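Local coordinates for protein transcriptional regulator (LacI family) (Clostridium acetobutylicum ATCC 824, PDB 3G85) that probably regulates transcription by binding DNA, as a member of the LacI family of ligand-responsive transcription factors, at residues A15-S20 with K61-E66; P93-N98 with S254-L259; M114-S119 with I150-K155; V206-Q211 with F233-V238; V109-M114 with N139-N144. One frame throughout, in Å; residues are numbered along the deposited sequence.

In the fold
The five contacts sample both halves of a periplasmic-binding-protein-like fold and show how chemistry follows position. Contacts 1 and 2 are buried and reach the same parallel sheet: contact 2 is purely apolar, whereas contact 1 mixes apolar packing with a bridging water. Contacts 3 and 5 join the same two helices, 111-124 and 140-155, and are themselves linked by a hydrogen bond between Glu151 and Tyr112. Contact 3 is a close, mostly buried packing of small side chains; contact 5, near the centre of the chain, is only partly buried and richer in amides. Contact 4, at the surface of the second half, depends on one direct hydrogen bond.

Contact 1: residues A15-S20 with K61-E66; sequences ALYWSS and KGISKE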
# COMPACT_ATOMS: atom_id res chain seq x y z
N ALA A 15 -7.06 18.22 -5.64
CA ALA A 15 -7.98 17.26 -5.04
C ALA A 15 -7.33 15.88 -4.93
O ALA A 15 -6.73 15.38 -5.91
CB ALA A 15 -9.28 17.18 -5.85
N LEU A 16 -7.46 15.27 -3.76
CA LEU A 16 -7.10 13.88 -3.58
C LEU A 16 -8.40 13.08 -3.67
O LEU A 16 -9.24 13.16 -2.75
CB LEU A 16 -6.44 13.65 -2.23
CG LEU A 16 -6.09 12.21 -1.87
CD1 LEU A 16 -5.03 11.63 -2.83
CD2 LEU A 16 -5.63 12.16 -0.42
N TYR A 17 -8.57 12.35 -4.77
CA TYR A 17 -9.74 11.47 -4.90
C TYR A 17 -9.48 10.15 -4.17
O TYR A 17 -8.52 9.47 -4.48
CB TYR A 17 -10.04 11.23 -6.36
CG TYR A 17 -10.74 12.43 -6.94
CD1 TYR A 17 -12.11 12.58 -6.79
CD2 TYR A 17 -10.01 13.45 -7.57
CE1 TYR A 17 -12.77 13.69 -7.29
CE2 TYR A 17 -10.65 14.59 -8.08
CZ TYR A 17 -12.05 14.70 -7.92
OH TYR A 17 -12.72 15.80 -8.41
N TRP A 18 -10.39 9.81 -3.24
CA TRP A 18 -10.21 8.71 -2.29
C TRP A 18 -11.31 7.66 -2.46
O TRP A 18 -12.45 7.84 -1.97
CB TRP A 18 -10.25 9.26 -0.84
CG TRP A 18 -9.83 8.21 0.15
CD1 TRP A 18 -10.64 7.41 0.91
CD2 TRP A 18 -8.48 7.86 0.50
NE1 TRP A 18 -9.87 6.57 1.70
CE2 TRP A 18 -8.54 6.81 1.43
CE3 TRP A 18 -7.21 8.30 0.05
CZ2 TRP A 18 -7.39 6.25 2.01
CZ3 TRP A 18 -6.06 7.70 0.59
CH2 TRP A 18 -6.17 6.68 1.56
N SER A 19 -10.98 6.60 -3.17
CA SER A 19 -11.92 5.49 -3.44
C SER A 19 -12.43 4.81 -2.14
O SER A 19 -11.67 4.59 -1.18
CB SER A 19 -11.24 4.48 -4.34
OG SER A 19 -12.15 3.46 -4.68
N SER A 20 -13.71 4.46 -2.12
CA SER A 20 -14.30 3.78 -0.95
C SER A 20 -13.71 2.37 -0.70
O SER A 20 -13.88 1.81 0.39
CB SER A 20 -15.84 3.75 -1.12
OG SER A 20 -16.18 2.90 -2.19
N LYS A 61 -17.39 15.63 -10.81
CA LYS A 61 -17.38 16.91 -11.52
C LYS A 61 -16.07 17.69 -11.42
O LYS A 61 -15.73 18.43 -12.33
CB LYS A 61 -18.61 17.73 -11.13
CG LYS A 61 -19.85 17.31 -11.98
CD LYS A 61 -21.06 18.19 -11.73
CE LYS A 61 -22.23 17.85 -12.67
NZ LYS A 61 -22.81 16.50 -12.33
N GLY A 62 -15.33 17.49 -10.34
CA GLY A 62 -14.01 18.13 -10.15
C GLY A 62 -12.92 17.70 -11.13
O GLY A 62 -11.83 18.28 -11.12
N ILE A 63 -13.20 16.69 -11.95
CA ILE A 63 -12.33 16.29 -13.08
C ILE A 63 -12.96 16.55 -14.47
O ILE A 63 -12.39 16.15 -15.49
CB ILE A 63 -11.79 14.80 -12.98
CG1 ILE A 63 -12.92 13.77 -13.11
CG2 ILE A 63 -10.99 14.60 -11.68
CD1 ILE A 63 -12.46 12.35 -13.53
N SER A 64 -14.10 17.23 -14.50
CA SER A 64 -14.80 17.53 -15.76
C SER A 64 -14.27 18.79 -16.41
O SER A 64 -13.60 19.61 -15.76
CB SER A 64 -16.30 17.73 -15.52
OG SER A 64 -16.55 19.02 -14.98
N LYS A 65 -14.60 18.95 -17.69
CA LYS A 65 -14.33 20.18 -18.43
C LYS A 65 -14.78 21.42 -17.66
O LYS A 65 -14.10 22.45 -17.67
CB LYS A 65 -15.04 20.15 -19.80
CG LYS A 65 -14.93 21.47 -20.60
CD LYS A 65 -15.64 21.40 -21.95
CE LYS A 65 -15.12 22.49 -22.88
NZ LYS A 65 -15.62 23.86 -22.52
N GLU A 66 -15.92 21.31 -16.97
CA GLU A 66 -16.65 22.48 -16.49
C GLU A 66 -16.37 22.91 -15.05
O GLU A 66 -16.40 24.10 -14.75
CB GLU A 66 -18.16 22.27 -16.68
CG GLU A 66 -18.61 22.16 -18.15
CD GLU A 66 -18.33 23.42 -18.98
OE1 GLU A 66 -18.68 24.54 -18.51
OE2 GLU A 66 -17.77 23.30 -20.10
O HOH W 1 -15.24 16.03 -7.79
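A buried contact between a sheet strand and a connecting loop is made here by Tyr17, on strand 13-19, which reaches Gly62 and Ile63 in the short 3-10 turn 61-63. The ring is brought there by its first torsion, which sets CG opposite the carbonyl carbon (chi1 -77°). Its hydroxyl then abuts the glycine backbone, with OH of Tyr17 3.2 Å from CA of Gly62. The absence of a side chain at Gly62 lets the phenol come this close. One step further along the turn, CG2 of Ile63 packs against CE2 of Tyr17 at 3.6 Å, the two side chains meeting at a slant.

This half of the protein has a parallel sheet of order 2-1-3-4-5-6, as in the N-terminal half of type I periplasmic-binding-protein folds. Strands 46-52 and 71-74 flank strand 13-19, so the chain joining them must pass over it, and Tyr17 meets that passing connection. The same ring also touches Cys50 and Ala72 on the two flanking strands.

Water completes the polar side. A single molecule, in the plane of the Tyr17 ring, lies 2.6 Å from OH of Tyr17 and accepts from N of Gly62 at 2.9 Å. Just beyond, the loop is held by Ser64: its OG donates to O of Lys61 at 2.8 Å, and by accepting from N of Glu66 at 3.1 Å it forms an ST turn.

Contact 2: residues P93-N98 with S254-L259; sequences PIILFN and SLVEKL
The helical bond from N of Leu259 to O of Leu255, 2.8 Å long, holds one turn of helix 245-260 whose side chains face strand 94-97. Leu255 and Leu259 therefore project to the same side, spaced by four residues, and Val256 fills in beside them.

Ile95 is the main partner. With CG1 opposite its carbonyl carbon (chi1 -53°) and the chain beyond it extended, its CD1 drives into the helix surface, 3.7 Å from CB of Leu255. The same methyl is 3.3 Å from CG2 of Val256, tighter than ordinary van der Waals contact, and these two side chains run nearly perpendicular. Just before the strand, CB of Pro93 rests more loosely against CB of Leu259, at 4.1 Å.

The helix thus covers part of one face of the parallel sheet, in which Ile95 makes backbone hydrogen bonds with Ala72 and Ile74 of strand 71-74. With only apolar side chains meeting, the union is hydrophobic and rests on shape rather than directed bonds.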
# COMPACT_ATOMS: atom_id res chain seq x y z
N PRO A 93 -4.03 18.49 -14.70
CA PRO A 93 -3.04 17.43 -14.47
C PRO A 93 -3.58 16.43 -13.45
O PRO A 93 -4.15 16.84 -12.42
CB PRO A 93 -1.87 18.17 -13.84
CG PRO A 93 -2.10 19.63 -14.16
CD PRO A 93 -3.57 19.79 -14.21
N ILE A 94 -3.38 15.14 -13.74
CA ILE A 94 -3.79 14.04 -12.87
C ILE A 94 -2.61 13.15 -12.56
O ILE A 94 -1.93 12.67 -13.46
CB ILE A 94 -4.91 13.16 -13.50
CG1 ILE A 94 -6.17 14.01 -13.80
CG2 ILE A 94 -5.20 11.95 -12.59
CD1 ILE A 94 -7.40 13.23 -14.24
N ILE A 95 -2.37 12.92 -11.27
CA ILE A 95 -1.32 12.00 -10.83
C ILE A 95 -1.98 10.70 -10.34
O ILE A 95 -2.85 10.73 -9.46
CB ILE A 95 -0.52 12.61 -9.70
CG1 ILE A 95 -0.03 13.99 -10.14
CG2 ILE A 95 0.70 11.75 -9.34
CD1 ILE A 95 0.74 14.63 -9.12
N LEU A 96 -1.55 9.57 -10.88
CA LEU A 96 -2.00 8.29 -10.39
C LEU A 96 -1.06 7.83 -9.28
O LEU A 96 0.15 7.91 -9.43
CB LEU A 96 -2.00 7.25 -11.51
CG LEU A 96 -2.87 7.64 -12.71
CD1 LEU A 96 -2.85 6.46 -13.75
CD2 LEU A 96 -4.27 7.94 -12.23
N PHE A 97 -1.62 7.35 -8.18
CA PHE A 97 -0.82 6.85 -7.09
C PHE A 97 -0.68 5.34 -7.21
O PHE A 97 -1.69 4.59 -7.22
CB PHE A 97 -1.50 7.25 -5.77
CG PHE A 97 -0.61 7.13 -4.57
CD1 PHE A 97 0.06 8.25 -4.09
CD2 PHE A 97 -0.48 5.92 -3.89
CE1 PHE A 97 0.87 8.17 -2.96
CE2 PHE A 97 0.35 5.83 -2.75
CZ PHE A 97 1.03 6.97 -2.30
N ASN A 98 0.57 4.88 -7.32
CA ASN A 98 0.93 3.48 -7.48
C ASN A 98 0.26 2.77 -8.67
O ASN A 98 -0.30 1.67 -8.51
CB ASN A 98 0.66 2.69 -6.17
CG ASN A 98 1.66 1.57 -5.95
OD1 ASN A 98 2.73 1.52 -6.56
ND2 ASN A 98 1.30 0.65 -5.07
N SER A 254 4.72 18.02 -5.61
CA SER A 254 5.88 18.48 -6.40
C SER A 254 5.61 18.33 -7.87
O SER A 254 5.90 19.27 -8.65
CB SER A 254 7.15 17.68 -6.08
OG SER A 254 7.57 17.90 -4.76
N LEU A 255 5.14 17.15 -8.26
CA LEU A 255 4.80 16.86 -9.64
C LEU A 255 3.69 17.79 -10.14
O LEU A 255 3.79 18.35 -11.23
CB LEU A 255 4.34 15.41 -9.82
CG LEU A 255 5.34 14.27 -9.71
CD1 LEU A 255 4.70 13.02 -10.32
CD2 LEU A 255 6.63 14.63 -10.45
N VAL A 256 2.63 17.95 -9.33
CA VAL A 256 1.55 18.85 -9.70
C VAL A 256 2.04 20.27 -10.06
O VAL A 256 1.70 20.81 -11.12
CB VAL A 256 0.49 18.90 -8.58
CG1 VAL A 256 -0.32 20.22 -8.64
CG2 VAL A 256 -0.40 17.69 -8.71
N GLU A 257 2.84 20.83 -9.18
CA GLU A 257 3.42 22.15 -9.33
C GLU A 257 4.25 22.24 -10.62
O GLU A 257 4.10 23.18 -11.38
CB GLU A 257 4.28 22.42 -8.10
CG GLU A 257 5.18 23.63 -8.14
CD GLU A 257 5.45 24.16 -6.73
OE1 GLU A 257 5.33 23.40 -5.74
OE2 GLU A 257 5.76 25.37 -6.63
N LYS A 258 5.07 21.22 -10.88
CA LYS A 258 5.92 21.23 -12.07
C LYS A 258 5.11 21.04 -13.36
O LYS A 258 5.49 21.54 -14.45
CB LYS A 258 7.01 20.19 -11.88
CG LYS A 258 7.99 20.60 -10.77
CD LYS A 258 8.97 19.49 -10.41
CE LYS A 258 9.85 19.84 -9.20
NZ LYS A 258 10.65 21.10 -9.44
N LEU A 259 4.00 20.30 -13.25
CA LEU A 259 3.08 20.13 -14.37
C LEU A 259 2.31 21.42 -14.70
O LEU A 259 2.22 21.84 -15.86
CB LEU A 259 2.14 18.94 -14.15
CG LEU A 259 2.80 17.56 -14.35
CD1 LEU A 259 1.95 16.48 -13.62
CD2 LEU A 259 3.01 17.22 -15.82

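Contact 3: residues M114-S119 with I150-K155; sequences MGEKAS and IETCHK
Helices 111-124 and 140-155 approach to 8.2 Å between the axes of their facing segments and cross at -40°, close enough for CA of Glu116 to lie 5.6 Å from CA of Thr152. Small side chains permit this. Ser119 points at the partner helix and packs into the angle between Thr152 and Cys153, its CB 3.5 Å from CG2 of Thr152, which is a tight fit. With OG placed beside its own carbonyl carbon (chi1 -177°), Ser119 sets that oxygen 3.2 Å from SG of Cys153.

The two helices belong to the doubly wound alpha/beta architecture of the second half of the protein. Helix 111-124 runs into strand 131-134, and helix 140-155 connects that strand to its parallel neighbour 165-167. Phe149, on the second helix, adds to the packing by touching Ala118 and Ser119.

Around Glu116 the chemistry turns polar. The extended side chain of Glu116 passes across Thr152 at about a right angle, its CG 3.4 Å from OG1 of Thr152. Beyond this, one water donates both to OE2 of Glu116, at 2.6 Å, and to OG1 of Thr152, at 2.7 Å. The threonine hydroxyl is also hydrogen-bonded to O of Gly148 in the preceding helical turn, so it ties the bridge to its own helix.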
# COMPACT_ATOMS: atom_id res chain seq x y z
N MSE A 114 9.24 -5.04 -2.94
CA MSE A 114 8.82 -5.13 -1.53
C MSE A 114 8.56 -6.57 -1.08
O MSE A 114 9.04 -6.98 -0.01
CB MSE A 114 7.55 -4.29 -1.30
CG MSE A 114 7.82 -2.78 -1.46
SE MSE A 114 6.19 -1.78 -1.13
CE MSE A 114 6.08 -1.97 0.81
N GLY A 115 7.78 -7.31 -1.86
CA GLY A 115 7.55 -8.75 -1.57
C GLY A 115 8.87 -9.50 -1.53
O GLY A 115 9.13 -10.35 -0.65
N GLU A 116 9.71 -9.22 -2.52
CA GLU A 116 11.04 -9.80 -2.57
C GLU A 116 11.86 -9.56 -1.30
O GLU A 116 12.46 -10.50 -0.77
CB GLU A 116 11.76 -9.28 -3.81
CG GLU A 116 13.16 -9.84 -4.05
CD GLU A 116 13.75 -9.28 -5.34
OE1 GLU A 116 13.89 -8.04 -5.45
OE2 GLU A 116 14.04 -10.09 -6.25
N LYS A 117 11.91 -8.33 -0.78
CA LYS A 117 12.61 -8.08 0.47
C LYS A 117 12.07 -8.91 1.63
O LYS A 117 12.85 -9.32 2.49
CB LYS A 117 12.56 -6.60 0.88
CG LYS A 117 13.21 -5.62 -0.08
CD LYS A 117 13.26 -4.20 0.54
CE LYS A 117 13.54 -3.19 -0.58
NZ LYS A 117 13.65 -1.79 -0.08
N ALA A 118 10.74 -9.08 1.72
CA ALA A 118 10.16 -9.89 2.81
C ALA A 118 10.66 -11.33 2.68
O ALA A 118 11.13 -11.93 3.65
CB ALA A 118 8.65 -9.82 2.77
N SER A 119 10.60 -11.87 1.46
CA SER A 119 11.12 -13.22 1.20
C SER A 119 12.60 -13.39 1.52
O SER A 119 12.98 -14.37 2.18
CB SER A 119 10.86 -13.63 -0.24
OG SER A 119 11.33 -14.97 -0.39
N ILE A 150 6.09 -14.59 -3.21
CA ILE A 150 5.88 -15.99 -3.59
C ILE A 150 6.99 -16.49 -4.54
O ILE A 150 7.61 -17.52 -4.27
CB ILE A 150 4.47 -16.17 -4.23
CG1 ILE A 150 3.36 -15.86 -3.21
CG2 ILE A 150 4.27 -17.58 -4.81
CD1 ILE A 150 3.59 -16.49 -1.89
N GLU A 151 7.22 -15.75 -5.62
CA GLU A 151 8.27 -16.08 -6.59
C GLU A 151 9.67 -16.08 -5.98
O GLU A 151 10.50 -16.93 -6.32
CB GLU A 151 8.22 -15.14 -7.80
CG GLU A 151 6.95 -15.36 -8.67
CD GLU A 151 6.80 -14.40 -9.86
OE1 GLU A 151 7.77 -13.73 -10.28
OE2 GLU A 151 5.66 -14.35 -10.41
N THR A 152 9.93 -15.14 -5.08
CA THR A 152 11.22 -15.07 -4.42
C THR A 152 11.38 -16.24 -3.47
O THR A 152 12.50 -16.76 -3.30
CB THR A 152 11.44 -13.69 -3.72
OG1 THR A 152 11.29 -12.64 -4.70
CG2 THR A 152 12.82 -13.62 -3.09
N CYS A 153 10.29 -16.67 -2.85
CA CYS A 153 10.37 -17.83 -1.98
C CYS A 153 10.75 -19.06 -2.80
O CYS A 153 11.65 -19.80 -2.41
CB CYS A 153 9.06 -18.08 -1.24
SG CYS A 153 8.85 -16.99 0.17
N HIS A 154 10.06 -19.27 -3.92
CA HIS A 154 10.35 -20.39 -4.84
C HIS A 154 11.82 -20.38 -5.29
O HIS A 154 12.46 -21.43 -5.33
CB HIS A 154 9.44 -20.36 -6.06
CG HIS A 154 7.97 -20.51 -5.75
ND1 HIS A 154 6.98 -20.23 -6.67
CD2 HIS A 154 7.33 -20.91 -4.62
CE1 HIS A 154 5.79 -20.46 -6.12
NE2 HIS A 154 5.98 -20.87 -4.87
N LYS A 155 12.36 -19.20 -5.64
CA LYS A 155 13.76 -19.07 -6.05
C LYS A 155 14.75 -19.39 -4.95
O LYS A 155 15.88 -19.77 -5.24
CB LYS A 155 14.03 -17.68 -6.60
CG LYS A 155 13.33 -17.50 -7.90
CD LYS A 155 13.40 -16.11 -8.45
CE LYS A 155 12.46 -16.06 -9.65
NZ LYS A 155 12.75 -14.93 -10.57
O HOH W 2 13.13 -12.49 -6.68

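Contact 4: residues V206-Q211 with F233-V238; sequences VLNKRQ and FSTPPV
Asn208 reaches from the last turn of helix 197-209 toward Thr235 and Pro236, and every close approach in this surface contact involves it. From CB the chain leaves with CG opposite the carbonyl carbon (chi1 -75°), which directs the amide across to the loop. CG lies 3.8 Å from O of Thr235. At the tip the two amide atoms do different work. OD1 only skirts the proline, 4.3 Å from CD of Pro236, whereas ND2 donates to O of Thr235 at 2.7 Å. That bond is short and fairly straight, with an angle of 160° at the hydrogen. The acceptor lies in the plane of the asparagine amide, but the donor comes to the carbonyl tilted 30° from its plane.

The acceptor belongs to the cis peptide before Pro236, so the asparagine holds the loop right at its turn. A second bond, from OG of Ser234 to O of Pro236 at 2.7 Å, braces the same turn from within. Just past Asn208, the helix closes in a Schellman motif at Gln211.

The loop leads from helix 228-232 into strand 239-242. Pro236 also rests on Ile204 of helix 197-209 and on Ile214, while Leu207 of that helix packs on Ile220 of strand 219-224.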
# COMPACT_ATOMS: atom_id res chain seq x y z
N VAL A 206 -3.63 -12.96 18.62
CA VAL A 206 -3.96 -14.38 18.82
C VAL A 206 -2.72 -15.16 19.28
O VAL A 206 -2.78 -15.93 20.25
CB VAL A 206 -4.57 -14.99 17.55
CG1 VAL A 206 -4.74 -16.52 17.71
CG2 VAL A 206 -5.90 -14.35 17.26
N LEU A 207 -1.59 -14.97 18.60
CA LEU A 207 -0.35 -15.65 18.98
C LEU A 207 0.07 -15.34 20.42
O LEU A 207 0.60 -16.23 21.12
CB LEU A 207 0.80 -15.31 18.03
CG LEU A 207 0.68 -15.56 16.53
CD1 LEU A 207 2.03 -15.29 15.89
CD2 LEU A 207 0.19 -16.96 16.18
N ASN A 208 -0.13 -14.10 20.87
CA ASN A 208 0.13 -13.73 22.26
C ASN A 208 -0.79 -14.47 23.26
O ASN A 208 -0.31 -15.00 24.27
CB ASN A 208 0.03 -12.22 22.46
CG ASN A 208 1.23 -11.48 21.89
OD1 ASN A 208 2.24 -12.09 21.53
ND2 ASN A 208 1.13 -10.14 21.82
N LYS A 209 -2.09 -14.49 22.99
CA LYS A 209 -3.08 -15.20 23.81
C LYS A 209 -2.73 -16.69 23.92
O LYS A 209 -2.85 -17.28 24.98
CB LYS A 209 -4.50 -15.05 23.24
CG LYS A 209 -5.26 -13.79 23.64
CD LYS A 209 -6.76 -13.85 23.26
CE LYS A 209 -7.56 -14.71 24.25
NZ LYS A 209 -9.05 -14.42 24.31
N ARG A 210 -2.30 -17.28 22.81
CA ARG A 210 -1.99 -18.70 22.76
C ARG A 210 -0.54 -19.01 23.12
O ARG A 210 -0.13 -20.17 23.08
CB ARG A 210 -2.40 -19.26 21.40
CG ARG A 210 -3.91 -19.19 21.24
CD ARG A 210 -4.45 -19.89 20.03
NE ARG A 210 -5.86 -19.52 19.84
CZ ARG A 210 -6.67 -20.06 18.94
NH1 ARG A 210 -6.23 -21.02 18.15
NH2 ARG A 210 -7.92 -19.65 18.83
N GLN A 211 0.21 -17.97 23.51
CA GLN A 211 1.60 -18.08 23.99
C GLN A 211 2.55 -18.70 22.95
O GLN A 211 3.48 -19.45 23.29
CB GLN A 211 1.66 -18.83 25.33
CG GLN A 211 0.47 -18.53 26.24
CD GLN A 211 0.62 -19.09 27.64
OE1 GLN A 211 1.61 -18.82 28.33
NE2 GLN A 211 -0.36 -19.86 28.08
N PHE A 233 5.76 -0.19 17.99
CA PHE A 233 5.57 -0.34 19.42
C PHE A 233 4.55 -1.38 19.81
O PHE A 233 4.07 -1.38 20.96
CB PHE A 233 5.18 1.01 20.05
CG PHE A 233 6.20 2.11 19.85
CD1 PHE A 233 7.44 2.07 20.49
CD2 PHE A 233 5.89 3.20 19.05
CE1 PHE A 233 8.40 3.12 20.32
CE2 PHE A 233 6.80 4.27 18.87
CZ PHE A 233 8.07 4.23 19.50
N SER A 234 4.17 -2.25 18.87
CA SER A 234 3.30 -3.39 19.21
C SER A 234 4.06 -4.35 20.15
O SER A 234 5.27 -4.21 20.36
CB SER A 234 2.87 -4.13 17.95
OG SER A 234 4.01 -4.40 17.15
N THR A 235 3.35 -5.31 20.73
CA THR A 235 4.01 -6.34 21.54
C THR A 235 3.89 -7.68 20.81
O THR A 235 2.82 -8.26 20.78
CB THR A 235 3.40 -6.42 22.97
OG1 THR A 235 3.58 -5.16 23.64
CG2 THR A 235 4.11 -7.52 23.79
N PRO A 236 4.98 -8.14 20.16
CA PRO A 236 6.27 -7.51 19.98
C PRO A 236 6.23 -6.57 18.76
O PRO A 236 5.24 -6.60 18.01
CB PRO A 236 7.18 -8.71 19.68
CG PRO A 236 6.34 -9.54 18.86
CD PRO A 236 4.95 -9.46 19.48
N PRO A 237 7.26 -5.74 18.57
CA PRO A 237 7.40 -4.97 17.33
C PRO A 237 7.43 -5.90 16.11
O PRO A 237 7.97 -7.02 16.16
CB PRO A 237 8.71 -4.21 17.54
CG PRO A 237 8.75 -4.02 19.07
CD PRO A 237 8.32 -5.37 19.53
N VAL A 238 6.79 -5.46 15.05
CA VAL A 238 6.65 -6.22 13.82
C VAL A 238 7.53 -5.59 12.74
O VAL A 238 7.45 -4.38 12.44
CB VAL A 238 5.19 -6.17 13.33
CG1 VAL A 238 4.99 -6.94 11.96
CG2 VAL A 238 4.27 -6.70 14.39

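Contact 5: residues V109-M114 with N139-N144; sequences VDNYKM and NDAMDN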
# COMPACT_ATOMS: atom_id res chain seq x y z
N VAL A 109 5.48 2.73 -5.97
CA VAL A 109 6.52 2.09 -5.18
C VAL A 109 6.87 0.80 -5.92
O VAL A 109 6.06 0.28 -6.70
CB VAL A 109 6.08 1.90 -3.70
CG1 VAL A 109 4.92 0.87 -3.62
CG2 VAL A 109 7.27 1.51 -2.78
N ASP A 110 8.08 0.29 -5.76
CA ASP A 110 8.40 -0.98 -6.45
C ASP A 110 7.84 -2.17 -5.70
O ASP A 110 8.48 -2.72 -4.80
CB ASP A 110 9.89 -1.16 -6.72
CG ASP A 110 10.16 -2.26 -7.79
OD1 ASP A 110 9.39 -3.26 -7.88
OD2 ASP A 110 11.14 -2.14 -8.56
N ASN A 111 6.62 -2.53 -6.08
CA ASN A 111 5.78 -3.48 -5.37
C ASN A 111 6.39 -4.87 -5.35
O ASN A 111 6.52 -5.45 -4.31
CB ASN A 111 4.39 -3.49 -6.02
CG ASN A 111 3.68 -2.17 -5.81
OD1 ASN A 111 3.30 -1.85 -4.69
ND2 ASN A 111 3.53 -1.39 -6.89
N TYR A 112 6.78 -5.37 -6.52
CA TYR A 112 7.45 -6.65 -6.59
C TYR A 112 8.67 -6.70 -5.65
O TYR A 112 8.82 -7.65 -4.89
CB TYR A 112 7.82 -6.97 -8.03
CG TYR A 112 8.35 -8.38 -8.22
CD1 TYR A 112 7.50 -9.41 -8.64
CD2 TYR A 112 9.70 -8.68 -7.96
CE1 TYR A 112 7.99 -10.71 -8.81
CE2 TYR A 112 10.18 -9.96 -8.14
CZ TYR A 112 9.32 -10.97 -8.57
OH TYR A 112 9.82 -12.26 -8.74
N LYS A 113 9.54 -5.70 -5.69
CA LYS A 113 10.70 -5.68 -4.81
C LYS A 113 10.36 -5.65 -3.32
O LYS A 113 11.14 -6.14 -2.52
CB LYS A 113 11.70 -4.56 -5.12
CG LYS A 113 12.48 -4.75 -6.43
CD LYS A 113 13.53 -3.65 -6.55
CE LYS A 113 14.42 -3.87 -7.78
NZ LYS A 113 13.62 -3.65 -9.03
N MSE A 114 9.24 -5.04 -2.94
CA MSE A 114 8.82 -5.13 -1.53
C MSE A 114 8.56 -6.57 -1.08
O MSE A 114 9.04 -6.98 -0.01
CB MSE A 114 7.55 -4.29 -1.30
CG MSE A 114 7.82 -2.78 -1.46
SE MSE A 114 6.19 -1.78 -1.13
CE MSE A 114 6.08 -1.97 0.81
N ASN A 139 -5.76 -3.89 -6.46
CA ASN A 139 -5.15 -3.47 -7.74
C ASN A 139 -3.95 -4.34 -8.08
O ASN A 139 -3.60 -5.26 -7.32
CB ASN A 139 -4.69 -2.01 -7.65
CG ASN A 139 -3.81 -1.76 -6.44
OD1 ASN A 139 -2.95 -2.56 -6.12
ND2 ASN A 139 -4.04 -0.65 -5.77
N ASP A 140 -3.31 -4.03 -9.22
CA ASP A 140 -2.18 -4.81 -9.71
C ASP A 140 -0.96 -4.71 -8.79
O ASP A 140 -0.23 -5.68 -8.61
CB ASP A 140 -1.78 -4.34 -11.11
CG ASP A 140 -2.64 -4.94 -12.19
OD1 ASP A 140 -3.79 -5.35 -11.94
OD2 ASP A 140 -2.13 -5.00 -13.33
N ALA A 141 -0.72 -3.51 -8.26
CA ALA A 141 0.34 -3.27 -7.29
C ALA A 141 0.30 -4.28 -6.15
O ALA A 141 1.31 -4.84 -5.79
CB ALA A 141 0.23 -1.85 -6.73
N MSE A 142 -0.89 -4.50 -5.59
CA MSE A 142 -1.02 -5.47 -4.49
C MSE A 142 -0.73 -6.90 -4.91
O MSE A 142 -0.12 -7.66 -4.15
CB MSE A 142 -2.40 -5.39 -3.85
CG MSE A 142 -2.48 -4.24 -2.93
SE MSE A 142 -4.18 -4.15 -1.97
CE MSE A 142 -3.91 -5.65 -0.71
N ASP A 143 -1.17 -7.26 -6.12
CA ASP A 143 -0.84 -8.56 -6.68
C ASP A 143 0.67 -8.69 -6.80
O ASP A 143 1.25 -9.69 -6.38
CB ASP A 143 -1.49 -8.73 -8.07
CG ASP A 143 -2.93 -9.23 -7.99
OD1 ASP A 143 -3.26 -9.97 -7.02
OD2 ASP A 143 -3.74 -8.88 -8.90
N ASN A 144 1.32 -7.66 -7.34
CA ASN A 144 2.77 -7.69 -7.51
C ASN A 144 3.54 -7.85 -6.23
O ASN A 144 4.57 -8.49 -6.24
CB ASN A 144 3.25 -6.48 -8.30
CG ASN A 144 2.86 -6.58 -9.74
OD1 ASN A 144 2.57 -7.67 -10.23
ND2 ASN A 144 2.78 -5.44 -10.43
O HOH W 3 4.10 -2.95 -9.46
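Asn111 and Ala141 form the tight part of this contact, where the first turns of two helices meet. The amide of Asn111 is pressed against the alanine, with ND2 of Asn111 3.3 Å from CB of Ala141, while CB of Asn111 sits 3.4 Å from O of Ala141. Beside it the backbones come close enough for a CA-H...O contact, CA of Tyr112 lying 3.4 Å from O of Asn144.

The buried amide is well supplied with partners: its OD1 is hydrogen-bonded to Arg145 NH1, and its ND2 to Asn98 OD1 at the end of strand 94-97. Here the chain has just crossed from the first sheet, through strand 105-109, into helix 111-124 of the second half. Each helix is N-capped by its preceding residue, Asp110 and Asn139; OD1 of Asn139 accepts from N of Met142 at 2.9 Å. A glycerol bound near Ala141, probably from the crystallisation liquor, is consistent with the interdomain cleft where relatives bind effectors.

Toward Asn144 the fit relaxes to ordinary contact, CB of Asn111 and CB of Asn144 being 3.9 Å apart, and the two amides meet only through water. This water accepts from both, 3.1 Å from ND2 of Asn111 and 3.0 Å from ND2 of Asn144.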